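Local coordinates for lipase (Acinetobacter baumannii, PDB 4OPM), which probably hydrolyses ester bonds of triacylglycerols and related lipids as a serine lipase of the alpha/beta hydrolase fold, at residues 22-27 with 55-60; 90-95 with 204-209; 125-130 with 231-236; 255-258 with 262-265. One frame throughout, in Å; residues are numbered along the deposited sequence. Where two conformers were deposited one is given.

Contact 1 of 4, residues 22-27 with 55-60; sequences LQSKSL and GSRDNW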
loop_
_atom_site.group_PDB
_atom_site.type_symbol
_atom_site.label_atom_id
_atom_site.label_comp_id
_atom_site.label_asym_id
_atom_site.label_seq_id
_atom_site.Cartn_x
_atom_site.Cartn_y
_atom_site.Cartn_z
ATOM N N LEU A 22 12.964 2.060 -11.526
ATOM C CA LEU A 22 12.846 0.761 -10.882
ATOM C C LEU A 22 13.174 -0.379 -11.815
ATOM O O LEU A 22 12.929 -0.293 -13.026
ATOM C CB LEU A 22 11.403 0.558 -10.382
ATOM C CG LEU A 22 10.840 1.588 -9.379
ATOM C CD1 LEU A 22 9.317 1.472 -9.285
ATOM C CD2 LEU A 22 11.473 1.418 -7.977
ATOM N N GLN A 23 13.664 -1.476 -11.234
ATOM C CA GLN A 23 13.871 -2.730 -11.945
ATOM C C GLN A 23 13.140 -3.839 -11.180
ATOM O O GLN A 23 12.931 -3.717 -9.970
ATOM C CB GLN A 23 15.353 -3.044 -12.186
ATOM C CG GLN A 23 16.168 -3.415 -10.963
ATOM C CD GLN A 23 17.593 -3.717 -11.379
ATOM O OE1 GLN A 23 17.866 -4.673 -12.105
ATOM N NE2 GLN A 23 18.528 -2.887 -10.969
ATOM N N SER A 24 12.705 -4.881 -11.898
ATOM C CA SER A 24 11.976 -6.002 -11.313
ATOM C C SER A 24 12.950 -7.057 -10.861
ATOM O O SER A 24 13.893 -7.398 -11.583
ATOM C CB SER A 24 10.961 -6.578 -12.294
ATOM O OG SER A 24 9.962 -5.611 -12.587
ATOM N N LYS A 25 12.755 -7.526 -9.625
ATOM C CA LYS A 25 13.603 -8.531 -9.003
ATOM C C LYS A 25 12.735 -9.616 -8.384
ATOM O O LYS A 25 11.518 -9.439 -8.225
ATOM C CB LYS A 25 14.535 -7.882 -7.960
ATOM C CG LYS A 25 15.631 -7.025 -8.621
ATOM C CD LYS A 25 16.836 -6.814 -7.766
ATOM C CE LYS A 25 17.823 -5.904 -8.462
ATOM N NZ LYS A 25 18.939 -5.515 -7.561
ATOM N N SER A 26 13.369 -10.750 -8.070
ATOM C CA SER A 26 12.705 -11.902 -7.479
ATOM C C SER A 26 13.554 -12.456 -6.337
ATOM O O SER A 26 14.785 -12.472 -6.447
ATOM C CB SER A 26 12.468 -12.969 -8.546
ATOM O OG SER A 26 11.862 -14.137 -8.022
ATOM N N LEU A 27 12.920 -12.916 -5.264
ATOM C CA LEU A 27 13.662 -13.489 -4.148
ATOM C C LEU A 27 12.847 -14.591 -3.475
ATOM O O LEU A 27 11.711 -14.348 -3.055
ATOM C CB LEU A 27 14.035 -12.378 -3.137
ATOM C CG LEU A 27 14.897 -12.787 -1.922
ATOM C CD1 LEU A 27 16.305 -13.227 -2.354
ATOM C CD2 LEU A 27 14.994 -11.646 -0.937
ATOM N N GLY A 55 -4.110 -4.685 -4.835
ATOM C CA GLY A 55 -3.188 -3.787 -5.525
ATOM C C GLY A 55 -1.943 -4.525 -5.962
ATOM O O GLY A 55 -1.955 -5.755 -6.069
ATOM N N SER A 56 -0.858 -3.781 -6.233
ATOM C CA SER A 56 0.423 -4.375 -6.618
ATOM C C SER A 56 1.523 -3.344 -6.431
ATOM O O SER A 56 1.235 -2.149 -6.219
ATOM C CB SER A 56 0.391 -4.881 -8.064
ATOM O OG SER A 56 0.571 -3.826 -8.993
ATOM N N ARG A 57 2.782 -3.779 -6.568
ATOM C CA ARG A 57 3.925 -2.875 -6.481
ATOM C C ARG A 57 3.805 -1.683 -7.448
ATOM O O ARG A 57 4.258 -0.585 -7.113
ATOM C CB ARG A 57 5.240 -3.622 -6.743
ATOM C CG ARG A 57 5.387 -4.273 -8.121
ATOM C CD ARG A 57 6.487 -5.302 -8.110
ATOM N NE ARG A 57 6.453 -6.162 -9.292
ATOM C CZ ARG A 57 7.315 -6.087 -10.304
ATOM N NH1 ARG A 57 8.290 -5.187 -10.291
ATOM N NH2 ARG A 57 7.222 -6.927 -11.325
ATOM N N ASP A 58 3.168 -1.881 -8.626
ATOM C CA ASP A 58 3.037 -0.811 -9.630
ATOM C C ASP A 58 2.143 0.351 -9.165
ATOM O O ASP A 58 2.268 1.455 -9.707
ATOM C CB ASP A 58 2.540 -1.383 -10.960
ATOM C CG ASP A 58 3.563 -2.318 -11.581
ATOM O OD1 ASP A 58 4.767 -1.943 -11.634
ATOM O OD2 ASP A 58 3.186 -3.443 -11.942
ATOM N N ASN A 59 1.335 0.150 -8.093
ATOM C CA ASN A 59 0.525 1.247 -7.538
ATOM C C ASN A 59 1.411 2.415 -7.050
ATOM O O ASN A 59 0.940 3.541 -6.974
ATOM C CB ASN A 59 -0.301 0.753 -6.346
ATOM C CG ASN A 59 -1.409 -0.232 -6.650
ATOM O OD1 ASN A 59 -1.971 -0.826 -5.730
ATOM N ND2 ASN A 59 -1.794 -0.382 -7.914
ATOM N N TRP A 60 2.675 2.113 -6.673
ATOM C CA TRP A 60 3.616 3.081 -6.137
ATOM C C TRP A 60 4.522 3.725 -7.209
ATOM O O TRP A 60 5.348 4.556 -6.841
ATOM C CB TRP A 60 4.504 2.401 -5.088
ATOM C CG TRP A 60 3.815 2.176 -3.781
ATOM C CD1 TRP A 60 3.310 0.996 -3.308
ATOM C CD2 TRP A 60 3.547 3.162 -2.777
ATOM N NE1 TRP A 60 2.742 1.190 -2.068
ATOM C CE2 TRP A 60 2.895 2.505 -1.707
ATOM C CE3 TRP A 60 3.826 4.535 -2.660
ATOM C CZ2 TRP A 60 2.500 3.182 -0.545
ATOM C CZ3 TRP A 60 3.449 5.202 -1.502
ATOM C CH2 TRP A 60 2.814 4.519 -0.449
#

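Contact 2 of 4, residues 90-95 with 204-209; sequences FDYSVP and APQTQK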
loop_
_atom_site.group_PDB
_atom_site.type_symbol
_atom_site.label_atom_id
_atom_site.label_comp_id
_atom_site.label_asym_id
_atom_site.label_seq_id
_atom_site.Cartn_x
_atom_site.Cartn_y
_atom_site.Cartn_z
ATOM N N PHE A 90 -1.929 -20.994 1.323
ATOM C CA PHE A 90 -1.296 -19.877 2.024
ATOM C C PHE A 90 -2.225 -19.147 3.010
ATOM O O PHE A 90 -3.426 -18.986 2.764
ATOM C CB PHE A 90 -0.720 -18.867 1.013
ATOM C CG PHE A 90 0.145 -17.796 1.641
ATOM C CD1 PHE A 90 1.414 -18.101 2.131
ATOM C CD2 PHE A 90 -0.314 -16.485 1.759
ATOM C CE1 PHE A 90 2.204 -17.111 2.739
ATOM C CE2 PHE A 90 0.473 -15.499 2.365
ATOM C CZ PHE A 90 1.723 -15.820 2.860
ATOM N N ASP A 91 -1.636 -18.701 4.128
ATOM C CA ASP A 91 -2.293 -17.921 5.173
ATOM C C ASP A 91 -2.197 -16.413 4.819
ATOM O O ASP A 91 -1.146 -15.782 5.010
ATOM C CB ASP A 91 -1.652 -18.244 6.537
ATOM C CG ASP A 91 -2.052 -17.338 7.688
ATOM O OD1 ASP A 91 -3.052 -16.588 7.546
ATOM O OD2 ASP A 91 -1.395 -17.404 8.742
ATOM N N TYR A 92 -3.318 -15.829 4.355
ATOM C CA TYR A 92 -3.384 -14.431 3.925
ATOM C C TYR A 92 -3.770 -13.443 5.047
ATOM O O TYR A 92 -4.113 -12.292 4.750
ATOM C CB TYR A 92 -4.384 -14.290 2.767
ATOM C CG TYR A 92 -3.922 -14.946 1.490
ATOM C CD1 TYR A 92 -3.145 -14.251 0.568
ATOM C CD2 TYR A 92 -4.288 -16.255 1.185
ATOM C CE1 TYR A 92 -2.731 -14.847 -0.622
ATOM C CE2 TYR A 92 -3.875 -16.867 0.004
ATOM C CZ TYR A 92 -3.093 -16.158 -0.896
ATOM O OH TYR A 92 -2.687 -16.749 -2.070
ATOM N N SER A 93 -3.690 -13.862 6.324
ATOM C CA SER A 93 -4.035 -12.945 7.415
ATOM C C SER A 93 -3.028 -11.804 7.515
ATOM O O SER A 93 -1.854 -12.000 7.186
ATOM C CB SER A 93 -4.102 -13.692 8.743
ATOM O OG SER A 93 -2.801 -13.998 9.220
ATOM N N VAL A 94 -3.478 -10.617 7.974
ATOM C CA VAL A 94 -2.618 -9.435 8.162
ATOM C C VAL A 94 -1.415 -9.809 9.090
ATOM O O VAL A 94 -0.287 -9.517 8.693
ATOM C CB VAL A 94 -3.412 -8.190 8.648
ATOM C CG1 VAL A 94 -2.486 -7.031 9.031
ATOM C CG2 VAL A 94 -4.395 -7.745 7.571
ATOM N N PRO A 95 -1.595 -10.516 10.247
ATOM C CA PRO A 95 -0.422 -10.923 11.048
ATOM C C PRO A 95 0.607 -11.734 10.246
ATOM O O PRO A 95 1.803 -11.496 10.410
ATOM C CB PRO A 95 -1.038 -11.779 12.173
ATOM C CG PRO A 95 -2.422 -11.239 12.322
ATOM C CD PRO A 95 -2.852 -10.936 10.913
ATOM N N ALA A 204 -8.523 -12.956 -8.269
ATOM C CA ALA A 204 -9.768 -12.959 -7.481
ATOM C C ALA A 204 -9.871 -14.103 -6.439
ATOM O O ALA A 204 -10.214 -13.774 -5.298
ATOM C CB ALA A 204 -10.993 -12.970 -8.382
ATOM N N PRO A 205 -9.543 -15.400 -6.725
ATOM C CA PRO A 205 -9.635 -16.416 -5.658
ATOM C C PRO A 205 -8.746 -16.084 -4.447
ATOM O O PRO A 205 -9.134 -16.347 -3.307
ATOM C CB PRO A 205 -9.173 -17.711 -6.348
ATOM C CG PRO A 205 -9.366 -17.463 -7.807
ATOM C CD PRO A 205 -9.108 -16.010 -8.006
ATOM N N GLN A 206 -7.570 -15.472 -4.697
ATOM C CA GLN A 206 -6.637 -15.091 -3.634
ATOM C C GLN A 206 -7.161 -13.855 -2.891
ATOM O O GLN A 206 -7.122 -13.835 -1.662
ATOM C CB GLN A 206 -5.222 -14.873 -4.176
ATOM C CG GLN A 206 -4.610 -16.135 -4.773
ATOM C CD GLN A 206 -3.211 -15.897 -5.260
ATOM O OE1 GLN A 206 -2.256 -15.870 -4.473
ATOM N NE2 GLN A 206 -3.053 -15.760 -6.572
ATOM N N THR A 207 -7.678 -12.850 -3.623
ATOM C CA THR A 207 -8.251 -11.643 -3.028
ATOM C C THR A 207 -9.425 -12.015 -2.116
ATOM O O THR A 207 -9.549 -11.454 -1.026
ATOM C CB THR A 207 -8.683 -10.660 -4.126
ATOM O OG1 THR A 207 -7.613 -10.517 -5.062
ATOM C CG2 THR A 207 -9.045 -9.292 -3.568
ATOM N N GLN A 208 -10.269 -12.978 -2.551
ATOM C CA GLN A 208 -11.401 -13.448 -1.759
ATOM C C GLN A 208 -10.898 -14.031 -0.418
ATOM O O GLN A 208 -11.495 -13.751 0.628
ATOM C CB GLN A 208 -12.222 -14.486 -2.554
ATOM C CG GLN A 208 -13.478 -15.018 -1.828
ATOM C CD GLN A 208 -14.580 -13.986 -1.615
ATOM O OE1 GLN A 208 -14.596 -13.235 -0.630
ATOM N NE2 GLN A 208 -15.551 -13.961 -2.513
ATOM N N LYS A 209 -9.781 -14.789 -0.447
ATOM C CA LYS A 209 -9.193 -15.380 0.766
ATOM C C LYS A 209 -8.704 -14.266 1.707
ATOM O O LYS A 209 -8.953 -14.339 2.911
ATOM C CB LYS A 209 -8.045 -16.351 0.421
ATOM C CG LYS A 209 -8.535 -17.654 -0.185
ATOM C CD LYS A 209 -7.385 -18.546 -0.621
ATOM C CE LYS A 209 -7.885 -19.920 -0.994
ATOM N NZ LYS A 209 -6.777 -20.797 -1.448
HETATM O O HOH W 1 -5.290 -20.417 1.324
#

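Contact 3 of 4, residues 125-130 with 231-236; sequences IALLYA and KTIDAP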
loop_
_atom_site.group_PDB
_atom_site.type_symbol
_atom_site.label_atom_id
_atom_site.label_comp_id
_atom_site.label_asym_id
_atom_site.label_seq_id
_atom_site.Cartn_x
_atom_site.Cartn_y
_atom_site.Cartn_z
ATOM N N ILE A 125 -0.636 -3.136 7.558
ATOM C CA ILE A 125 0.555 -3.986 7.627
ATOM C C ILE A 125 1.732 -3.161 8.173
ATOM O O ILE A 125 2.441 -3.642 9.063
ATOM C CB ILE A 125 0.862 -4.621 6.231
ATOM C CG1 ILE A 125 -0.275 -5.614 5.818
ATOM C CG2 ILE A 125 2.233 -5.319 6.238
ATOM C CD1 ILE A 125 -0.301 -6.027 4.301
ATOM N N ALA A 126 1.906 -1.906 7.674
ATOM C CA ALA A 126 2.982 -1.021 8.134
ATOM C C ALA A 126 2.870 -0.763 9.654
ATOM O O ALA A 126 3.882 -0.821 10.351
ATOM C CB ALA A 126 2.969 0.292 7.355
ATOM N N LEU A 127 1.636 -0.552 10.159
ATOM C CA LEU A 127 1.346 -0.332 11.583
ATOM C C LEU A 127 1.738 -1.554 12.421
ATOM O O LEU A 127 2.414 -1.412 13.443
ATOM C CB LEU A 127 -0.145 0.009 11.793
ATOM C CG LEU A 127 -0.541 1.469 11.465
ATOM C CD1 LEU A 127 -2.047 1.603 11.233
ATOM C CD2 LEU A 127 -0.085 2.430 12.546
ATOM N N LEU A 128 1.356 -2.758 11.967
ATOM C CA LEU A 128 1.695 -3.990 12.681
ATOM C C LEU A 128 3.217 -4.198 12.690
ATOM O O LEU A 128 3.786 -4.540 13.726
ATOM C CB LEU A 128 0.969 -5.189 12.057
ATOM C CG LEU A 128 0.784 -6.427 12.933
ATOM C CD1 LEU A 128 0.139 -6.072 14.296
ATOM C CD2 LEU A 128 -0.053 -7.463 12.211
ATOM N N TYR A 129 3.871 -3.928 11.556
ATOM C CA TYR A 129 5.317 -4.024 11.420
ATOM C C TYR A 129 6.022 -3.060 12.395
ATOM O O TYR A 129 6.920 -3.491 13.120
ATOM C CB TYR A 129 5.732 -3.716 9.964
ATOM C CG TYR A 129 7.177 -4.047 9.665
ATOM C CD1 TYR A 129 8.206 -3.195 10.064
ATOM C CD2 TYR A 129 7.514 -5.179 8.929
ATOM C CE1 TYR A 129 9.538 -3.479 9.762
ATOM C CE2 TYR A 129 8.840 -5.470 8.615
ATOM C CZ TYR A 129 9.850 -4.612 9.028
ATOM O OH TYR A 129 11.161 -4.898 8.741
ATOM N N ALA A 130 5.574 -1.781 12.444
ATOM C CA ALA A 130 6.144 -0.741 13.307
ATOM C C ALA A 130 6.005 -1.084 14.790
ATOM O O ALA A 130 6.904 -0.764 15.577
ATOM C CB ALA A 130 5.482 0.587 13.034
ATOM N N LYS A 231 -0.259 2.411 20.734
ATOM C CA LYS A 231 0.422 2.911 21.935
ATOM C C LYS A 231 1.916 2.517 21.927
ATOM O O LYS A 231 2.740 3.257 22.443
ATOM C CB LYS A 231 -0.274 2.354 23.202
ATOM C CG LYS A 231 0.121 3.039 24.503
ATOM C CD LYS A 231 -0.648 2.477 25.689
ATOM C CE LYS A 231 -0.207 3.130 26.976
ATOM N NZ LYS A 231 -0.829 2.490 28.167
ATOM N N THR A 232 2.251 1.376 21.319
ATOM C CA THR A 232 3.618 0.840 21.264
ATOM C C THR A 232 4.454 1.436 20.099
ATOM O O THR A 232 5.653 1.143 20.010
ATOM C CB THR A 232 3.587 -0.705 21.153
ATOM O OG1 THR A 232 3.142 -1.105 19.853
ATOM C CG2 THR A 232 2.741 -1.371 22.235
ATOM N N ILE A 233 3.833 2.240 19.206
ATOM C CA ILE A 233 4.523 2.798 18.034
ATOM C C ILE A 233 5.069 4.211 18.340
ATOM O O ILE A 233 4.297 5.147 18.515
ATOM C CB ILE A 233 3.586 2.796 16.791
ATOM C CG1 ILE A 233 3.148 1.351 16.430
ATOM C CG2 ILE A 233 4.277 3.473 15.585
ATOM C CD1 ILE A 233 1.974 1.243 15.452
ATOM N N ASP A 234 6.397 4.351 18.385
ATOM C CA ASP A 234 7.056 5.634 18.682
ATOM C C ASP A 234 7.621 6.272 17.416
ATOM O O ASP A 234 8.139 7.385 17.479
ATOM C CB ASP A 234 8.206 5.428 19.698
ATOM C CG ASP A 234 7.785 5.071 21.117
ATOM O OD1 ASP A 234 6.571 5.171 21.428
ATOM O OD2 ASP A 234 8.669 4.713 21.921
ATOM N N ALA A 235 7.553 5.565 16.282
ATOM C CA ALA A 235 8.111 6.048 15.010
ATOM C C ALA A 235 7.520 7.410 14.596
ATOM O O ALA A 235 6.297 7.606 14.724
ATOM C CB ALA A 235 7.851 5.032 13.904
ATOM N N PRO A 236 8.358 8.372 14.117
ATOM C CA PRO A 236 7.787 9.619 13.568
ATOM C C PRO A 236 6.860 9.236 12.416
ATOM O O PRO A 236 7.227 8.383 11.596
ATOM C CB PRO A 236 9.008 10.424 13.117
ATOM C CG PRO A 236 10.082 9.429 12.929
ATOM C CD PRO A 236 9.815 8.296 13.887
HETATM O O HOH W 2 7.624 2.227 16.122
#

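Contact 4 of 4, residues 255-258 with 262-265; sequences ELKR and NAQP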
loop_
_atom_site.group_PDB
_atom_site.type_symbol
_atom_site.label_atom_id
_atom_site.label_comp_id
_atom_site.label_asym_id
_atom_site.label_seq_id
_atom_site.Cartn_x
_atom_site.Cartn_y
_atom_site.Cartn_z
ATOM N N GLU A 255 -8.066 10.517 14.199
ATOM C CA GLU A 255 -7.985 9.462 15.200
ATOM C C GLU A 255 -6.557 8.851 15.206
ATOM O O GLU A 255 -5.956 8.716 16.278
ATOM C CB GLU A 255 -9.048 8.397 14.946
ATOM C CG GLU A 255 -9.145 7.403 16.087
ATOM C CD GLU A 255 -10.248 6.375 15.976
ATOM O OE1 GLU A 255 -11.179 6.568 15.164
ATOM O OE2 GLU A 255 -10.202 5.387 16.741
ATOM N N LEU A 256 -5.982 8.564 14.009
ATOM C CA LEU A 256 -4.612 8.045 13.907
ATOM C C LEU A 256 -3.616 9.022 14.534
ATOM O O LEU A 256 -2.735 8.587 15.278
ATOM C CB LEU A 256 -4.212 7.750 12.447
ATOM C CG LEU A 256 -4.730 6.458 11.842
ATOM C CD1 LEU A 256 -4.546 6.465 10.320
ATOM C CD2 LEU A 256 -4.043 5.216 12.469
ATOM N N LYS A 257 -3.806 10.338 14.294
ATOM C CA LYS A 257 -2.982 11.396 14.867
ATOM C C LYS A 257 -3.045 11.332 16.408
ATOM O O LYS A 257 -2.002 11.384 17.050
ATOM C CB LYS A 257 -3.429 12.785 14.346
ATOM C CG LYS A 257 -2.858 14.003 15.114
ATOM C CD LYS A 257 -1.367 14.162 14.895
ATOM C CE LYS A 257 -0.818 15.442 15.465
ATOM N NZ LYS A 257 -0.608 15.341 16.929
ATOM N N ARG A 258 -4.253 11.171 16.984
ATOM C CA ARG A 258 -4.436 11.087 18.435
ATOM C C ARG A 258 -3.787 9.825 19.023
ATOM O O ARG A 258 -3.257 9.869 20.130
ATOM C CB ARG A 258 -5.933 11.101 18.791
ATOM C CG ARG A 258 -6.631 12.443 18.543
ATOM C CD ARG A 258 -8.013 12.514 19.186
ATOM N NE ARG A 258 -8.971 11.542 18.642
ATOM C CZ ARG A 258 -9.723 11.739 17.559
ATOM N NH1 ARG A 258 -9.623 12.871 16.869
ATOM N NH2 ARG A 258 -10.572 10.803 17.153
ATOM N N ASN A 262 4.137 10.208 18.004
ATOM C CA ASN A 262 4.988 11.056 17.176
ATOM C C ASN A 262 4.437 11.268 15.768
ATOM O O ASN A 262 5.190 11.464 14.818
ATOM C CB ASN A 262 6.414 10.495 17.164
ATOM C CG ASN A 262 7.051 10.617 18.540
ATOM O OD1 ASN A 262 6.958 11.660 19.197
ATOM N ND2 ASN A 262 7.641 9.538 19.047
ATOM N N ALA A 263 3.117 11.316 15.648
ATOM C CA ALA A 263 2.494 11.626 14.371
ATOM C C ALA A 263 2.410 13.140 14.211
ATOM O O ALA A 263 2.174 13.859 15.188
ATOM C CB ALA A 263 1.112 11.003 14.288
ATOM N N GLN A 264 2.636 13.611 12.996
ATOM C CA GLN A 264 2.510 15.018 12.606
ATOM C C GLN A 264 1.047 15.334 12.306
ATOM O O GLN A 264 0.293 14.387 12.068
ATOM C CB GLN A 264 3.355 15.271 11.332
ATOM C CG GLN A 264 4.834 15.368 11.642
ATOM C CD GLN A 264 5.684 15.690 10.448
ATOM O OE1 GLN A 264 6.887 15.452 10.479
ATOM N NE2 GLN A 264 5.106 16.276 9.388
ATOM N N PRO A 265 0.621 16.630 12.231
ATOM C CA PRO A 265 -0.764 16.922 11.810
ATOM C C PRO A 265 -1.061 16.309 10.433
ATOM O O PRO A 265 -0.214 16.405 9.537
ATOM C CB PRO A 265 -0.800 18.456 11.752
ATOM C CG PRO A 265 0.276 18.890 12.715
ATOM C CD PRO A 265 1.369 17.883 12.485
HETATM O O HOH W 3 0.930 13.167 17.662
#

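Contact 1 of 4, residues 22-27 with 55-60
R57 reaches out from the loop 55-60 to the edge strand 22-27 and takes hold of S24 with the end of its guanidinium. Both terminal nitrogens converge on one oxygen: NH1 of R57 donates to OG of S24 at 2.9 Å in a fairly straight bond (161°), while NH2 of R57 reaches the same OG at a longer 3.3 Å and a more bent 137°. The hydroxyl oxygen lies in the guanidinium plane, at its edge. The chain of R57 runs extended from CG to NE, which lets it span a gap of 9.9 Å between CA of S24 and CA of R57, the nearest CA pair of the two segments. On the tight side R57 is buried and its charge is met by two carboxylates, NE by D77 and NH2 by E83, although R17 also lies close to NH2; NH1 bonds S37 on strand 32-39, so the group is fixed from several directions. At the root of the arm, OG of S56 accepts from the backbone N of D58 at 3.3 Å, an ST turn that opens the 3-10 segment 57-60. The loose side is the strand itself, where S24 is exposed and offers little beyond its hydroxyl. The arrangement is that of a buried arginine tying the loop after strand 46-50 to the antiparallel hairpin of strands 22-29 and 32-39, at the N-terminal margin of the alpha/beta hydrolase sheet.

Contact 2 of 4, residues 90-95 with 204-209
The turn leading into helix 94-107 lies against one side of helix 190-220, the backbones coming nearest where CA of Y92 stands 6.7 Å from CA of K209. Y92 carries the contact, its ring directed at the helix and flanked by side chains one turn apart. At the far end, OH of Y92 donates to OE1 of Q206 at 2.6 Å, a short bond on a lone pair in the carbonyl plane, with a C=O...donor angle of 117°. With the planes of ring and amide 67° apart, the groups meet through the phenol oxygen and not face to face. Nearer its root the ring meets the aliphatic part of K209, CD2 of Y92 lying 3.8 Å from CB and CE2 3.9 Å from CD of that lysine. With CG opposite the carbonyl carbon (chi1 -73°) and the chain extended beyond it, K209 runs past the ring to a water that accepts from its NZ at 3.2 Å and donates to O of F90 at 2.8 Å. F90 sets its ring edge, through CD2, over the centre of one face of Y92. Across the tyrosine, OD1 of D91 accepts from N of S93 at 3.1 Å, and OG of S93 caps the backbone N of N96. An Asx turn with a serine N-cap is a classic helix start, here docked on helix 190-220 of the region inserted between strands 137-143 and 237-242.

Contact 3 of 4, residues 125-130 with 231-236
I233 points its branched side chain at helix 121-132 and meets L127 and A130, residues one turn apart on that helix. The isoleucine and leucine side chains cross at about a right angle, touching through their ends: CD1 of I233 lies 3.8 Å from CD2 of L127. The same methyl also rests 3.4 Å from the carbonyl O of L127, close to the helix backbone. The other branch serves A130, whose CB is 4.0 Å from CG2 of I233. This division of labour follows from the torsions, which place CG1 opposite the carbonyl carbon (chi1 -61°) and continue it outward to CD1 (chi2 166°), while CG2 lies opposite the backbone N. Beside this apolar patch, a water donates to O of A130 at 3.1 Å and accepts weakly from N of D234 at 3.3 Å, linking a carbonyl near the end of the helix to the loop. All three apolar side chains are buried. L127 also packs on L140 and L142 of strand 137-143, and I233 is backed by L260 beyond helix 251-259, so the loop 231-236 bridges helix 121-132 and the connection that follows helix 251-259 as the chain turns from helix 223-231 into strand 237-242.

Contact 4 of 4, residues 255-258 with 262-265
K257 folds its side chain back over the loop 262-265, which follows its own helix after a short turn, and makes nearly all of this contact. The apolar part is modest. CD of K257 stands 4.1 Å from CB of A263, the alanine pointing at the helix, and CE of K257 approaches CD of P265 at 4.4 Å. More intimate are the contacts between the lysine methylenes and the loop backbone: CD of K257 is 3.3 Å from O of Q264, and CE of K257 is 3.4 Å from O of A263. CE carries the charged amine, which probably polarises its hydrogens and suits it to a carbonyl neighbour; CD, one carbon back, probably feels this less. The chain gets there by bending twice, at chi2 (69°) and again at chi4 (80°), so that it wraps along the loop instead of extending past it. No direct hydrogen bond joins the segments; the polar link is by water. NZ of K257 donates to a water at 2.8 Å, and that water lies 2.9 Å from O of A263. Around the contact, A263 and L256 both pack on I239, and N262 and Q264 exchange backbone bonds with T237, anchoring the loop beside strand 237-242. The contact closes the alpha-to-beta connection from helix 251-259 to the edge strand 267-269, part of the alternating helix-strand order of the alpha/beta hydrolase fold.

Contacts 1 and 4 lie at the two margins of the sheet, by the N-terminal hairpin and by edge strand 267-269, their centres about 29 Å apart on opposite sides of the chain's centre. Along the chain contact 1 closes first, the segments of contacts 2 and 3 alternate, and contact 4 comes last. Contact 2 involves the inserted helices, yet touches contact 3 where V94 and P95 of helix 94-107 pack on I125 and L128 of helix 121-132. Contact 3 is near contact 4, centres about 12 Å apart, and meets it through a probable hydrogen bond from N262 to D234. Together they fasten loops and helices around the central sheet, which carries a probable S120-D245-H274 triad.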